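Local coordinates for 3-keto-5-aminohexanoate cleavage protein (Archaeoglobus fulgidus, PDB 3LOT), which probably catalyses the zinc-dependent cleavage of 3-keto-5-aminohexanoate, as a TIM-barrel member of the beta-keto acid cleavage enzyme family, at residues Met119-His124 and Glu174-Gly179; Arg198-His203 and Asp256-Leu261; Glu98-Val103 and Ile148-Thr153; Gly91-Pro96 and Pro139-Met144; Ile209-Glu214 and Met244-Leu249. One frame throughout, in Å; residues are numbered along the deposited sequence. Where two conformers were deposited one is given.

Interaction 1 of 5, residues Met119-His124 and Glu174-Gly179; sequences MNFAIH and ECYDIG
One face of the Tyr176 ring carries the selenium of Met119, a selenomethionine, whose SE atom lies 3.9 Å from the ring centroid and 26° off the ring normal, shifted toward the rim. This is a Met-aromatic contact. A bend at the third torsion of Met119 (chi3 -73°) turns its methyl back to the root of the same ring, where CE meets Tyr176 CB at 3.5 Å. The Phe121 ring receives the hydroxyl oxygen of Tyr176 in its plane, at the edge. The two rings meet obliquely, planes 69° apart, and Phe121 CE2 touches Tyr176 CE2 at 3.7 Å. Selenium and phenyl ring thus approach from the same side of the tyrosine plane, while the Tyr176 OH also makes a weak hydrogen bond to Asn115. Tyr176 follows strand 170-175 directly, and its side chain lies about 6 Å from the zinc ion. Such a position, just beyond the C-terminal end of a barrel strand, is where TIM-barrel enzymes place the walls of their active sites.

Interaction 2 of 5, residues Arg198-His203 and Asp256-Leu261; sequences RLQFIH and DVRVGL
Strands 197-203 and 256-259 belong to the parallel beta barrel of a TIM-barrel fold, with strand 232-238 between them, so side chains rather than backbones link Arg198 and Gln200 to Asp256 and Arg258 through the barrel interior. At one level Arg198 forms a salt bridge with Asp256: NH1 donates to OD2 over 2.8 Å at 160°, using the anti lone pair of that oxygen, which lies close to the guanidinium plane. Arg198 NH2 adds a weak bond to the same oxygen, and the guanidinium and carboxylate planes stand 50° apart. Arg3 forms a second salt bridge to Asp256 OD2. Replacing Arg198 with a leucine would probably leave the buried Asp256 carboxylate with less positive charge to balance it, relying more heavily on Arg3. Further along the strands, Gln200 and Arg258 are joined by a water that accepts from Gln200 NE2 at 2.8 Å and from Arg258 NH1 at 2.9 Å. The Gln200 amide is also fixed by Ser235 and Glu174, while Arg258 forms a salt bridge with Asp263 and comes within about 4 Å of the zinc ion. Opposite charges are therefore paired directly at one level, while at the next a neutral amide and a guanidinium share a water that accepts from both, and a cation this near the metal site would be expected to influence its electrostatics.

Interaction 3 of 5, residues Glu98-Val103 and Ile148-Thr153; sequences EERAKV and IVFRNT
Bends at chi2 and chi3 (55°) carry the guanidinium of Arg100 to Phe150 and Asn152, and the Phe150 ring, with CG anti to the backbone N (chi1 -177°), comes beneath it. Phe150 CE1 lies over one guanidinium face, 3.5 Å from Arg100 NH2, with the two planes 35° apart. At the edge, Arg100 NH2 donates to Asn152 OD1 at 2.5 Å, in the amide's carbonyl plane and on a lone pair. Arg100 NH1 reaches the backbone O of Arg151 at 3.3 Å, tilted out of that carbonyl plane. The Asn152 amide is turned steeply against the guanidinium, and its ND2 lies over the centre of the Phe150 ring. An alanine in place of Arg100 would probably rob Asn152 OD1 and Arg151 O of a donor and uncover this side of Phe150. Arg100 NE also donates to Thr87 O. The contact thereby ties the short helix 97-100 to strand 149-150, which pairs antiparallel with strand 119-120, and to the approach to helix 154-166.

Interaction 4 of 5, residues Gly91-Pro96 and Pro139-Met144; sequences GTLGIP and PEYLEM
The hydroxyl of Tyr141 is gripped by Thr92, whose OG1 stands 2.7 Å from Tyr141 OH in a hydrogen bond that either group could donate, and it also makes a weak bond to the backbone O of Ala17. Thr92 OG1 lies in the plane of the tyrosine ring, at its edge. The threonine CB-OG1 bond sits between the backbone N and the carbonyl carbon (chi1 53°), which points the hydroxyl at the phenol. Leu93 crosses the same ring at about a right angle, with its CG 3.8 Å from Tyr141 CE1. A water donates to both backbones, 2.8 Å from Thr92 O and 3.0 Å from Tyr141 O, so main chain and side chain are linked in parallel. Tyr141, with CG anti to the backbone N (chi1 169°), reaches out from helix 137-144 to the loop that follows strand 82-85 and leads into helix 97-100. Phe121 also packs on Thr92 and Ile123 on Tyr141, joining the loop after strand 119-120 to both sides.

Interaction 5 of 5, residues Ile209-Glu214 and Met244-Leu249; sequences IGTAVE and MPLGTL
Thr211 and Val213 meet Leu246 and Leu249 where the loop after one barrel strand enters helix 213-226, beside the next helix of the TIM barrel, 243-252. The packing across the contact is apolar. In one of its two deposited conformers, Leu246 points its CD1 at Thr211, 3.7 Å from the threonine CB, and their side chains cross at about a right angle; the same methyl lies 3.3 Å from the backbone O of Thr211. One turn on, Leu249 CD2 lies 4.1 Å from Val213 CG1 and equally near its CG2, touching both branches of the valine. With CG anti to the backbone N (chi1 178°), the Leu249 chain is swung over toward the valine. Leu246 and Leu249, three residues apart, therefore present one helical ridge to the start of the neighbouring helix. The third subunit adds to this packing: its Ile252 touches Val213 and its Leu249 meets Leu249. Polar bonds fix the two backbones separately. Ala212 is the N-cap residue of helix 213-226, and its N binds Asp215 OD2. Within helix 243-252, Met244 O accepts twice from Thr248, from N at 2.9 Å and from OG1 at 2.8 Å, the two donors reaching it from opposite faces of its plane.

How the interactions relate
All five contacts lie within one TIM-barrel chain. Interactions 1 and 2 share its sheet, where strands 170-175 and 197-203 are neighbours, and their centres are 14 Å apart. Interactions 1, 3 and 4 alternate their segments along the chain and touch one another, so the loops around strands 119-120 and 149-150 and helix 137-144 interlock. Interaction 5 falls between the two segments of interaction 2 in sequence, its centre 11 Å away, where helices 213-226 and 243-252 cover the barrel. Interactions 3 and 5 are farthest apart, 27 Å between centres. Interactions 1 and 2 approach the zinc most closely; interactions 1, 3 and 5 touch other subunits, so one fold serves both metal site and assembly.

Interaction 1 of 5, residues Met119-His124 and Glu174-Gly179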
# COMPACT_ATOMS: atom_id res chain seq x y z
N MSE D 119 20.21 -10.71 -11.52
CA MSE D 119 18.81 -11.00 -11.87
C MSE D 119 18.75 -11.72 -13.20
O MSE D 119 19.64 -11.59 -14.01
CB MSE D 119 18.00 -9.67 -11.96
CG MSE D 119 18.44 -8.75 -13.07
SE MSE D 119 17.69 -6.96 -13.04
CE MSE D 119 15.88 -7.40 -13.64
N ASN D 120 17.64 -12.41 -13.46
CA ASN D 120 17.28 -12.77 -14.83
C ASN D 120 16.94 -11.48 -15.52
O ASN D 120 16.48 -10.53 -14.90
CB ASN D 120 16.10 -13.74 -14.87
CG ASN D 120 16.42 -15.08 -14.22
OD1 ASN D 120 17.59 -15.43 -14.05
ND2 ASN D 120 15.39 -15.85 -13.91
N PHE D 121 17.20 -11.43 -16.80
CA PHE D 121 16.92 -10.28 -17.62
C PHE D 121 16.72 -10.82 -19.01
O PHE D 121 17.66 -10.97 -19.74
CB PHE D 121 18.08 -9.28 -17.55
CG PHE D 121 17.73 -7.92 -18.10
CD1 PHE D 121 17.09 -7.78 -19.33
CD2 PHE D 121 18.06 -6.78 -17.39
CE1 PHE D 121 16.80 -6.51 -19.83
CE2 PHE D 121 17.76 -5.52 -17.89
CZ PHE D 121 17.14 -5.39 -19.10
N ALA D 122 15.46 -11.18 -19.32
CA ALA D 122 15.11 -12.02 -20.45
C ALA D 122 14.24 -11.30 -21.47
O ALA D 122 13.22 -10.70 -21.11
CB ALA D 122 14.39 -13.33 -19.93
N ILE D 123 14.68 -11.33 -22.73
CA ILE D 123 13.94 -10.81 -23.89
C ILE D 123 13.69 -11.82 -24.98
O ILE D 123 13.26 -11.48 -26.07
CB ILE D 123 14.64 -9.58 -24.47
CG1 ILE D 123 16.09 -9.90 -24.96
CG2 ILE D 123 14.61 -8.48 -23.40
CD1 ILE D 123 16.89 -8.62 -25.30
N HIS D 124 13.92 -13.10 -24.69
CA HIS D 124 13.58 -14.16 -25.62
C HIS D 124 12.13 -14.14 -26.12
O HIS D 124 11.92 -14.57 -27.24
CB HIS D 124 13.96 -15.55 -25.10
CG HIS D 124 13.22 -15.98 -23.86
ND1 HIS D 124 13.55 -15.51 -22.60
CD2 HIS D 124 12.18 -16.82 -23.69
CE1 HIS D 124 12.73 -16.04 -21.72
NE2 HIS D 124 11.90 -16.85 -22.34
N GLU D 174 20.60 1.68 -10.38
CA GLU D 174 19.48 1.16 -11.14
C GLU D 174 18.87 0.07 -10.28
O GLU D 174 19.60 -0.83 -9.82
CB GLU D 174 19.95 0.59 -12.47
CG GLU D 174 20.99 1.45 -13.21
CD GLU D 174 20.51 2.84 -13.57
OE1 GLU D 174 19.28 3.08 -13.64
OE2 GLU D 174 21.39 3.72 -13.78
N CYS D 175 17.59 0.20 -10.01
CA CYS D 175 16.84 -0.78 -9.26
C CYS D 175 15.65 -1.33 -10.04
O CYS D 175 14.78 -0.57 -10.44
CB CYS D 175 16.32 -0.20 -7.96
SG CYS D 175 17.67 0.39 -6.85
N TYR D 176 15.62 -2.65 -10.19
CA TYR D 176 14.61 -3.35 -10.99
C TYR D 176 13.63 -4.16 -10.13
O TYR D 176 12.79 -4.91 -10.68
CB TYR D 176 15.25 -4.34 -11.97
CG TYR D 176 16.17 -3.75 -13.02
CD1 TYR D 176 17.46 -3.36 -12.68
CD2 TYR D 176 15.77 -3.66 -14.34
CE1 TYR D 176 18.34 -2.85 -13.65
CE2 TYR D 176 16.61 -3.15 -15.31
CZ TYR D 176 17.90 -2.75 -14.96
OH TYR D 176 18.73 -2.22 -15.92
N ASP D 177 13.76 -4.06 -8.80
CA ASP D 177 12.91 -4.82 -7.89
C ASP D 177 13.08 -4.26 -6.46
O ASP D 177 14.03 -3.52 -6.17
CB ASP D 177 13.33 -6.30 -7.89
CG ASP D 177 12.17 -7.26 -7.75
OD1 ASP D 177 11.08 -6.93 -7.20
OD2 ASP D 177 12.38 -8.41 -8.20
N ILE D 178 12.17 -4.65 -5.58
CA ILE D 178 12.18 -4.23 -4.18
C ILE D 178 13.46 -4.70 -3.50
O ILE D 178 14.07 -3.95 -2.73
CB ILE D 178 10.94 -4.71 -3.45
CG1 ILE D 178 9.67 -4.18 -4.17
CG2 ILE D 178 10.98 -4.30 -1.94
CD1 ILE D 178 9.64 -2.67 -4.31
N GLY D 179 13.87 -5.94 -3.75
CA GLY D 179 15.10 -6.47 -3.13
C GLY D 179 16.33 -5.64 -3.44
O GLY D 179 17.29 -5.61 -2.68

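Interaction 2 of 5, residues Arg198-His203 and Asp256-Leu261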
# COMPACT_ATOMS: atom_id res chain seq x y z
N ARG D 198 21.37 8.71 -5.94
CA ARG D 198 20.53 8.85 -7.12
C ARG D 198 20.05 7.48 -7.52
O ARG D 198 20.85 6.66 -7.94
CB ARG D 198 21.33 9.50 -8.24
CG ARG D 198 20.56 9.69 -9.55
CD ARG D 198 19.30 10.47 -9.38
NE ARG D 198 18.75 10.84 -10.69
CZ ARG D 198 17.67 11.61 -10.88
NH1 ARG D 198 17.03 12.12 -9.86
NH2 ARG D 198 17.24 11.87 -12.12
N LEU D 199 18.74 7.25 -7.45
CA LEU D 199 18.14 5.95 -7.80
C LEU D 199 17.32 6.06 -9.08
O LEU D 199 16.65 7.06 -9.33
CB LEU D 199 17.18 5.41 -6.70
CG LEU D 199 17.52 5.28 -5.20
CD1 LEU D 199 16.79 4.08 -4.53
CD2 LEU D 199 18.98 5.19 -4.94
N GLN D 200 17.29 5.00 -9.84
CA GLN D 200 16.38 4.91 -10.94
C GLN D 200 15.59 3.61 -10.84
O GLN D 200 16.14 2.53 -10.67
CB GLN D 200 17.16 4.99 -12.21
CG GLN D 200 16.33 4.92 -13.48
CD GLN D 200 16.87 5.88 -14.48
OE1 GLN D 200 16.22 6.85 -14.81
NE2 GLN D 200 18.11 5.65 -14.91
N PHE D 201 14.29 3.74 -10.90
CA PHE D 201 13.40 2.62 -10.74
C PHE D 201 13.04 2.18 -12.15
O PHE D 201 12.60 3.02 -12.94
CB PHE D 201 12.15 3.06 -10.00
CG PHE D 201 12.40 3.63 -8.61
CD1 PHE D 201 13.38 3.14 -7.80
CD2 PHE D 201 11.55 4.60 -8.11
CE1 PHE D 201 13.53 3.64 -6.50
CE2 PHE D 201 11.72 5.10 -6.82
CZ PHE D 201 12.72 4.62 -6.04
N ILE D 202 13.29 0.91 -12.49
CA ILE D 202 13.07 0.38 -13.85
C ILE D 202 11.97 -0.68 -13.83
O ILE D 202 12.08 -1.73 -13.17
CB ILE D 202 14.34 -0.17 -14.47
CG1 ILE D 202 15.47 0.92 -14.39
CG2 ILE D 202 14.10 -0.59 -15.93
CD1 ILE D 202 16.70 0.66 -15.29
N HIS D 203 10.91 -0.41 -14.56
CA HIS D 203 9.68 -1.21 -14.50
C HIS D 203 9.42 -1.90 -15.81
O HIS D 203 9.43 -1.25 -16.86
CB HIS D 203 8.50 -0.29 -14.10
CG HIS D 203 8.54 0.13 -12.65
ND1 HIS D 203 7.80 -0.49 -11.66
CD2 HIS D 203 9.27 1.09 -12.02
CE1 HIS D 203 8.05 0.08 -10.50
NE2 HIS D 203 8.96 1.03 -10.69
N ASP D 256 11.75 12.30 -11.13
CA ASP D 256 12.26 12.59 -12.46
C ASP D 256 11.90 11.44 -13.39
O ASP D 256 11.45 10.37 -12.96
CB ASP D 256 13.77 12.83 -12.40
CG ASP D 256 14.14 14.05 -11.56
OD1 ASP D 256 13.45 15.07 -11.69
OD2 ASP D 256 15.10 13.98 -10.77
N VAL D 257 12.07 11.68 -14.68
CA VAL D 257 11.62 10.77 -15.69
C VAL D 257 12.69 10.53 -16.78
O VAL D 257 13.47 11.43 -17.14
CB VAL D 257 10.33 11.28 -16.30
CG1 VAL D 257 10.51 12.72 -16.91
CG2 VAL D 257 9.82 10.29 -17.36
N ARG D 258 12.71 9.29 -17.27
CA ARG D 258 13.55 8.87 -18.38
C ARG D 258 12.65 8.35 -19.48
O ARG D 258 11.65 7.62 -19.20
CB ARG D 258 14.52 7.77 -17.96
CG ARG D 258 15.33 7.16 -19.09
CD ARG D 258 16.49 6.31 -18.58
NE ARG D 258 16.47 4.97 -19.15
CZ ARG D 258 17.40 4.06 -18.94
NH1 ARG D 258 18.50 4.32 -18.20
NH2 ARG D 258 17.27 2.87 -19.49
N VAL D 259 12.98 8.76 -20.71
CA VAL D 259 12.30 8.32 -21.92
C VAL D 259 13.42 7.88 -22.88
O VAL D 259 14.59 7.80 -22.50
CB VAL D 259 11.42 9.43 -22.52
CG1 VAL D 259 10.32 9.83 -21.55
CG2 VAL D 259 12.26 10.70 -22.95
N GLY D 260 13.08 7.53 -24.10
CA GLY D 260 14.13 7.23 -25.07
C GLY D 260 13.94 5.88 -25.72
O GLY D 260 13.24 5.01 -25.16
N LEU D 261 14.53 5.75 -26.90
CA LEU D 261 14.42 4.55 -27.75
C LEU D 261 15.08 3.36 -27.13
O LEU D 261 14.76 2.24 -27.48
CB LEU D 261 14.98 4.79 -29.16
CG LEU D 261 14.33 5.89 -30.01
CD1 LEU D 261 14.83 5.84 -31.46
CD2 LEU D 261 12.89 5.77 -29.99
O HOH W 1 19.68 6.74 -17.00

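Interaction 3 of 5, residues Glu98-Val103 and Ile148-Thr153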
# COMPACT_ATOMS: atom_id res chain seq x y z
N GLU D 98 33.43 -5.97 -13.63
CA GLU D 98 34.81 -5.49 -13.75
C GLU D 98 35.22 -5.15 -15.23
O GLU D 98 36.15 -4.33 -15.45
CB GLU D 98 35.77 -6.51 -13.13
N GLU D 99 34.54 -5.75 -16.22
CA GLU D 99 34.83 -5.46 -17.64
C GLU D 99 33.92 -4.36 -18.14
O GLU D 99 34.38 -3.47 -18.84
CB GLU D 99 34.71 -6.73 -18.52
CG GLU D 99 35.00 -6.54 -20.03
CD GLU D 99 36.42 -6.08 -20.35
OE1 GLU D 99 37.35 -6.39 -19.57
OE2 GLU D 99 36.60 -5.42 -21.39
N ARG D 100 32.64 -4.41 -17.72
CA ARG D 100 31.64 -3.36 -18.03
C ARG D 100 32.02 -2.04 -17.40
O ARG D 100 31.77 -0.94 -17.96
CB ARG D 100 30.26 -3.79 -17.47
CG ARG D 100 29.20 -4.39 -18.48
CD ARG D 100 28.29 -5.49 -17.81
NE ARG D 100 27.65 -4.94 -16.63
CZ ARG D 100 27.07 -5.59 -15.61
NH1 ARG D 100 26.95 -6.91 -15.53
NH2 ARG D 100 26.56 -4.84 -14.64
N ALA D 101 32.67 -2.13 -16.23
CA ALA D 101 33.03 -0.93 -15.45
C ALA D 101 34.19 -0.11 -16.03
O ALA D 101 34.40 1.04 -15.63
CB ALA D 101 33.37 -1.31 -14.01
N LYS D 102 34.92 -0.68 -16.98
CA LYS D 102 36.18 -0.05 -17.49
C LYS D 102 35.99 1.32 -18.14
O LYS D 102 36.91 2.13 -18.22
CB LYS D 102 36.85 -0.95 -18.51
CG LYS D 102 37.38 -2.20 -17.90
CD LYS D 102 38.14 -3.04 -18.90
CE LYS D 102 39.18 -3.96 -18.19
NZ LYS D 102 39.30 -5.23 -19.00
N VAL D 103 34.78 1.57 -18.62
CA VAL D 103 34.43 2.85 -19.17
C VAL D 103 34.61 3.96 -18.14
O VAL D 103 34.91 5.08 -18.52
CB VAL D 103 32.98 2.83 -19.78
CG1 VAL D 103 31.90 2.84 -18.69
CG2 VAL D 103 32.80 3.98 -20.72
N ILE D 148 20.97 -16.21 -19.47
CA ILE D 148 22.09 -15.37 -19.03
C ILE D 148 21.68 -14.56 -17.81
O ILE D 148 20.68 -13.87 -17.83
CB ILE D 148 22.64 -14.48 -20.18
CG1 ILE D 148 23.53 -15.35 -21.07
CG2 ILE D 148 23.49 -13.35 -19.64
CD1 ILE D 148 23.89 -14.76 -22.43
N VAL D 149 22.45 -14.66 -16.73
CA VAL D 149 22.21 -13.84 -15.57
C VAL D 149 22.85 -12.47 -15.77
O VAL D 149 24.01 -12.35 -16.17
CB VAL D 149 22.75 -14.53 -14.30
CG1 VAL D 149 22.85 -13.54 -13.12
CG2 VAL D 149 21.82 -15.74 -13.93
N PHE D 150 22.08 -11.42 -15.50
CA PHE D 150 22.64 -10.07 -15.41
C PHE D 150 23.22 -9.94 -14.02
O PHE D 150 22.48 -9.77 -13.05
CB PHE D 150 21.53 -9.06 -15.62
CG PHE D 150 21.96 -7.65 -15.62
CD1 PHE D 150 23.16 -7.25 -16.19
CD2 PHE D 150 21.12 -6.68 -15.08
CE1 PHE D 150 23.55 -5.89 -16.17
CE2 PHE D 150 21.46 -5.32 -15.07
CZ PHE D 150 22.69 -4.93 -15.61
N ARG D 151 24.54 -10.02 -13.94
CA ARG D 151 25.23 -10.31 -12.69
C ARG D 151 25.78 -9.04 -12.01
O ARG D 151 26.55 -8.28 -12.61
CB ARG D 151 26.37 -11.28 -13.00
CG ARG D 151 27.17 -11.76 -11.78
CD ARG D 151 28.57 -12.19 -12.15
NE ARG D 151 29.26 -12.67 -10.95
CZ ARG D 151 29.11 -13.89 -10.44
NH1 ARG D 151 28.32 -14.79 -11.04
NH2 ARG D 151 29.79 -14.24 -9.35
N ASN D 152 25.42 -8.83 -10.74
CA ASN D 152 25.94 -7.71 -9.98
C ASN D 152 25.95 -8.12 -8.51
O ASN D 152 25.02 -7.81 -7.77
CB ASN D 152 25.11 -6.42 -10.20
CG ASN D 152 24.91 -6.09 -11.70
OD1 ASN D 152 25.75 -5.37 -12.29
ND2 ASN D 152 23.77 -6.56 -12.32
N THR D 153 26.96 -8.87 -8.13
CA THR D 153 27.07 -9.41 -6.79
C THR D 153 27.50 -8.34 -5.79
O THR D 153 27.92 -7.28 -6.18
CB THR D 153 28.11 -10.54 -6.71
OG1 THR D 153 29.42 -10.00 -6.88
CG2 THR D 153 27.85 -11.67 -7.75

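Interaction 4 of 5, residues Gly91-Pro96 and Pro139-Met144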
# COMPACT_ATOMS: atom_id res chain seq x y z
N GLY D 91 25.76 -6.77 -20.03
CA GLY D 91 25.42 -7.65 -18.96
C GLY D 91 24.50 -8.74 -19.45
O GLY D 91 24.59 -9.89 -18.97
N THR D 92 23.63 -8.38 -20.41
CA THR D 92 22.67 -9.31 -21.05
C THR D 92 23.37 -10.23 -22.05
O THR D 92 22.74 -11.12 -22.63
CB THR D 92 21.48 -8.58 -21.78
OG1 THR D 92 21.99 -7.61 -22.72
CG2 THR D 92 20.54 -7.86 -20.80
N LEU D 93 24.66 -9.99 -22.29
CA LEU D 93 25.50 -10.90 -23.07
C LEU D 93 26.46 -11.62 -22.10
O LEU D 93 27.42 -12.24 -22.52
CB LEU D 93 26.29 -10.15 -24.17
CG LEU D 93 25.58 -9.40 -25.32
CD1 LEU D 93 25.46 -7.90 -24.98
CD2 LEU D 93 26.28 -9.55 -26.63
N GLY D 94 26.20 -11.55 -20.80
CA GLY D 94 27.02 -12.29 -19.84
C GLY D 94 28.35 -11.64 -19.49
O GLY D 94 29.20 -12.28 -18.84
N ILE D 95 28.54 -10.37 -19.86
CA ILE D 95 29.81 -9.65 -19.60
C ILE D 95 29.85 -9.21 -18.13
O ILE D 95 28.88 -8.58 -17.68
CB ILE D 95 30.00 -8.37 -20.53
CG1 ILE D 95 30.12 -8.76 -22.01
CG2 ILE D 95 31.22 -7.51 -20.07
CD1 ILE D 95 30.26 -7.57 -22.93
N PRO D 96 30.95 -9.52 -17.39
CA PRO D 96 30.93 -9.14 -15.95
C PRO D 96 31.09 -7.62 -15.65
O PRO D 96 31.48 -6.82 -16.51
CB PRO D 96 32.11 -9.97 -15.33
CG PRO D 96 32.98 -10.38 -16.46
CD PRO D 96 32.22 -10.18 -17.79
N PRO D 139 18.64 -12.72 -33.56
CA PRO D 139 17.83 -13.72 -32.86
C PRO D 139 18.68 -14.58 -31.91
O PRO D 139 18.20 -15.05 -30.87
CB PRO D 139 17.25 -14.56 -34.00
CG PRO D 139 18.20 -14.38 -35.14
CD PRO D 139 18.66 -12.96 -35.01
N GLU D 140 19.93 -14.78 -32.24
CA GLU D 140 20.84 -15.44 -31.32
C GLU D 140 20.96 -14.71 -29.96
O GLU D 140 20.85 -15.33 -28.88
CB GLU D 140 22.20 -15.56 -31.96
CG GLU D 140 23.22 -16.16 -31.01
CD GLU D 140 24.38 -16.83 -31.72
OE1 GLU D 140 24.57 -16.56 -32.93
OE2 GLU D 140 25.10 -17.64 -31.05
N TYR D 141 21.15 -13.41 -30.01
CA TYR D 141 21.20 -12.58 -28.82
C TYR D 141 19.93 -12.70 -27.97
O TYR D 141 19.97 -12.89 -26.75
CB TYR D 141 21.43 -11.12 -29.22
CG TYR D 141 21.23 -10.14 -28.11
CD1 TYR D 141 22.03 -10.16 -26.97
CD2 TYR D 141 20.24 -9.18 -28.20
CE1 TYR D 141 21.85 -9.24 -25.94
CE2 TYR D 141 20.04 -8.26 -27.19
CZ TYR D 141 20.84 -8.29 -26.06
OH TYR D 141 20.62 -7.36 -25.06
N LEU D 142 18.78 -12.59 -28.63
CA LEU D 142 17.53 -12.61 -27.91
C LEU D 142 17.33 -14.00 -27.22
O LEU D 142 16.96 -14.06 -26.05
CB LEU D 142 16.37 -12.29 -28.88
CG LEU D 142 16.37 -10.93 -29.60
CD1 LEU D 142 15.17 -10.91 -30.55
CD2 LEU D 142 16.33 -9.75 -28.61
N GLU D 143 17.59 -15.08 -27.95
CA GLU D 143 17.52 -16.43 -27.39
C GLU D 143 18.44 -16.65 -26.21
O GLU D 143 18.05 -17.29 -25.22
CB GLU D 143 17.86 -17.47 -28.45
CG GLU D 143 17.85 -18.92 -27.95
CD GLU D 143 16.55 -19.33 -27.21
OE1 GLU D 143 15.44 -18.81 -27.52
OE2 GLU D 143 16.67 -20.16 -26.27
N MSE D 144 19.67 -16.16 -26.32
CA MSE D 144 20.63 -16.36 -25.26
C MSE D 144 20.29 -15.69 -23.97
O MSE D 144 20.67 -16.21 -22.91
CB MSE D 144 22.03 -16.00 -25.73
CG MSE D 144 22.53 -17.14 -26.59
SE MSE D 144 24.20 -16.79 -27.43
CE MSE D 144 24.40 -18.34 -28.69
O HOH W 2 22.35 -12.73 -24.94

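Interaction 5 of 5, residues Ile209-Glu214 and Met244-Leu249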
# COMPACT_ATOMS: atom_id res chain seq x y z
N ILE D 209 10.54 -6.25 -11.50
CA ILE D 209 9.19 -5.80 -11.15
C ILE D 209 8.43 -5.26 -12.37
O ILE D 209 9.04 -4.76 -13.30
CB ILE D 209 9.25 -4.75 -10.03
CG1 ILE D 209 7.88 -4.57 -9.43
CG2 ILE D 209 9.85 -3.39 -10.52
CD1 ILE D 209 7.85 -3.91 -8.01
N GLY D 210 7.10 -5.42 -12.36
CA GLY D 210 6.23 -5.00 -13.44
C GLY D 210 5.91 -3.52 -13.50
O GLY D 210 6.59 -2.68 -12.92
N THR D 211 4.88 -3.22 -14.24
CA THR D 211 4.52 -1.85 -14.56
C THR D 211 3.22 -1.36 -13.93
O THR D 211 2.67 -0.34 -14.41
CB THR D 211 4.35 -1.70 -16.08
OG1 THR D 211 3.50 -2.74 -16.51
CG2 THR D 211 5.68 -1.82 -16.83
N ALA D 212 2.69 -2.05 -12.89
CA ALA D 212 1.51 -1.54 -12.18
C ALA D 212 1.85 -0.23 -11.45
O ALA D 212 2.99 -0.04 -10.99
CB ALA D 212 0.96 -2.56 -11.18
N VAL D 213 0.85 0.64 -11.34
CA VAL D 213 0.92 1.80 -10.48
C VAL D 213 1.33 1.37 -9.07
O VAL D 213 2.17 2.00 -8.47
CB VAL D 213 -0.44 2.56 -10.49
CG1 VAL D 213 -0.51 3.66 -9.42
CG2 VAL D 213 -0.65 3.16 -11.90
N GLU D 214 0.75 0.26 -8.58
CA GLU D 214 1.15 -0.37 -7.31
C GLU D 214 2.67 -0.59 -7.17
O GLU D 214 3.23 -0.31 -6.12
CB GLU D 214 0.47 -1.72 -7.13
CG GLU D 214 -0.95 -1.65 -6.77
CD GLU D 214 -1.90 -1.47 -7.96
OE1 GLU D 214 -1.43 -1.12 -9.11
OE2 GLU D 214 -3.11 -1.67 -7.73
N MSE D 244 5.23 6.48 -21.18
CA MSE D 244 4.63 7.80 -20.94
C MSE D 244 3.72 7.81 -19.70
O MSE D 244 3.81 8.72 -18.87
CB MSE D 244 3.95 8.34 -22.19
CG MSE D 244 4.88 8.62 -23.37
SE MSE D 244 6.15 10.02 -23.00
CE MSE D 244 7.35 9.69 -24.54
N PRO D 245 2.84 6.80 -19.54
CA PRO D 245 1.95 6.76 -18.36
C PRO D 245 2.73 6.71 -17.02
O PRO D 245 2.49 7.54 -16.08
CB PRO D 245 1.13 5.47 -18.56
CG PRO D 245 1.16 5.24 -19.98
CD PRO D 245 2.53 5.71 -20.47
N LEU D 246 3.68 5.79 -16.93
CA LEU D 246 4.44 5.67 -15.69
C LEU D 246 5.42 6.84 -15.53
O LEU D 246 5.67 7.31 -14.42
CB LEU D 246 5.15 4.32 -15.61
CG LEU D 246 4.25 3.11 -15.71
CD1 LEU D 246 5.02 1.83 -15.39
CD2 LEU D 246 3.08 3.28 -14.74
N GLY D 247 5.97 7.34 -16.63
CA GLY D 247 6.78 8.54 -16.52
C GLY D 247 6.02 9.74 -15.97
O GLY D 247 6.55 10.49 -15.16
N THR D 248 4.80 9.93 -16.46
CA THR D 248 3.85 10.92 -15.92
C THR D 248 3.49 10.69 -14.43
O THR D 248 3.52 11.63 -13.64
CB THR D 248 2.58 11.05 -16.80
OG1 THR D 248 2.98 11.26 -18.17
CG2 THR D 248 1.68 12.21 -16.35
N LEU D 249 3.19 9.44 -14.04
CA LEU D 249 3.06 9.06 -12.64
C LEU D 249 4.26 9.55 -11.80
O LEU D 249 4.08 10.20 -10.74
CB LEU D 249 2.92 7.54 -12.52
CG LEU D 249 2.83 6.93 -11.13
CD1 LEU D 249 1.56 7.50 -10.35
CD2 LEU D 249 2.77 5.37 -11.24